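Local coordinates for metallo-beta-lactamase family protein (Staphylococcus aureus, PDB 3R2U), which probably acts as an iron-dependent hydrolase or related enzyme of the metallo-beta-lactamase superfamily, with a rhodanese-like domain in the same chain, at residues Met199-Ser202 against Ile203-Ile206. Sequence-based numbering, arbitrary orientation. Where two conformers were deposited one is given.
Sequences MFKS and IESI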
# COMPACT_ATOMS: atom_id res chain seq x y z
N MET A 199 44.32 -0.91 -11.40
CA MET A 199 43.18 -0.47 -12.19
C MET A 199 43.55 -0.28 -13.65
O MET A 199 42.81 -0.70 -14.54
CB MET A 199 42.62 0.85 -11.64
CG MET A 199 41.42 1.37 -12.42
SD MET A 199 40.04 0.22 -12.46
CE MET A 199 39.23 0.65 -10.92
N PHE A 200 44.69 0.35 -13.91
CA PHE A 200 45.16 0.55 -15.28
C PHE A 200 45.35 -0.80 -15.98
O PHE A 200 44.94 -0.97 -17.11
CB PHE A 200 46.46 1.35 -15.26
CG PHE A 200 47.06 1.61 -16.62
CD1 PHE A 200 46.52 2.57 -17.45
CD2 PHE A 200 48.20 0.94 -17.02
CE1 PHE A 200 47.09 2.85 -18.69
CE2 PHE A 200 48.79 1.20 -18.28
CZ PHE A 200 48.24 2.16 -19.10
N LYS A 201 45.95 -1.76 -15.28
CA LYS A 201 46.14 -3.09 -15.85
C LYS A 201 44.81 -3.81 -16.01
O LYS A 201 44.64 -4.56 -16.96
CB LYS A 201 47.07 -3.95 -14.99
CG LYS A 201 48.51 -3.47 -14.91
CD LYS A 201 49.40 -4.51 -14.18
CE LYS A 201 50.87 -4.09 -14.06
NZ LYS A 201 51.55 -4.10 -15.40
N SER A 202 43.87 -3.62 -15.09
CA SER A 202 42.57 -4.28 -15.22
C SER A 202 41.83 -3.73 -16.43
O SER A 202 41.19 -4.49 -17.16
CB SER A 202 41.73 -4.13 -13.96
OG SER A 202 42.34 -4.80 -12.87
N ILE A 203 41.92 -2.42 -16.65
CA ILE A 203 41.28 -1.82 -17.81
C ILE A 203 41.90 -2.38 -19.09
O ILE A 203 41.18 -2.74 -20.03
CB ILE A 203 41.36 -0.26 -17.78
CG1 ILE A 203 40.48 0.33 -16.68
CG2 ILE A 203 40.92 0.33 -19.11
CD1 ILE A 203 38.94 0.12 -16.91
N GLU A 204 43.23 -2.46 -19.10
CA GLU A 204 44.00 -2.99 -20.22
C GLU A 204 43.51 -4.39 -20.61
O GLU A 204 43.24 -4.65 -21.77
CB GLU A 204 45.50 -3.04 -19.83
CG GLU A 204 46.45 -3.47 -20.95
CD GLU A 204 47.93 -3.44 -20.54
OE1 GLU A 204 48.78 -3.22 -21.42
OE2 GLU A 204 48.24 -3.60 -19.33
N SER A 205 43.38 -5.26 -19.62
CA SER A 205 42.93 -6.64 -19.84
C SER A 205 41.47 -6.71 -20.36
O SER A 205 41.17 -7.46 -21.28
CB SER A 205 43.10 -7.49 -18.58
OG SER A 205 42.23 -7.05 -17.55
N ILE A 206 40.59 -5.86 -19.86
CA ILE A 206 39.19 -5.93 -20.26
C ILE A 206 38.94 -5.51 -21.73
O ILE A 206 37.94 -5.90 -22.34
CB ILE A 206 38.29 -5.10 -19.30
CG1 ILE A 206 37.05 -5.89 -18.98
CG2 ILE A 206 38.03 -3.68 -19.84
CD1 ILE A 206 37.37 -7.19 -18.24
O HOH W 1 46.65 -6.06 -18.20
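Ser205 folds its hydroxyl back along the helix onto the carbonyl oxygen of Ser202, with OG 2.8 Å from Ser202 O. With chi1 67°, OG sits between the backbone N and the carbonyl carbon of Ser205, and from there it meets Ser202 O. The same oxygen takes the backbone N-H of Ile206, with Ile206 N 3.1 Å from Ser202 O. Both donors come from one face of the Ser202 carbonyl plane, but the hydroxyl arrives more steeply, at a C=O...OG angle of 117° against 153° for the amide. The preceding carbonyl, Lys201 O, also has two partners: Ser205 N donates to it at 3.0 Å, and a water gives it a proton. In the one conformer of Glu204 described, that water also donates to OE2, with CG anti to the backbone N and the chain extended. All this lies in the last turns of helix 191-206, in the metallo-beta-lactamase domain. The buried side of the helix faces Phe170, in the loop that follows the iron ligand Asp169. There Met199 SD lies 4.2 Å from Ile203 CG1, and both side chains touch Phe170. Ser202 OG hydrogen-bonds chiefly to Pro141 O, with Gln198 O of its own helix as a second acceptor for the same proton. The ring of Phe200 packs edge-to-face with Phe255 of helix 252-260.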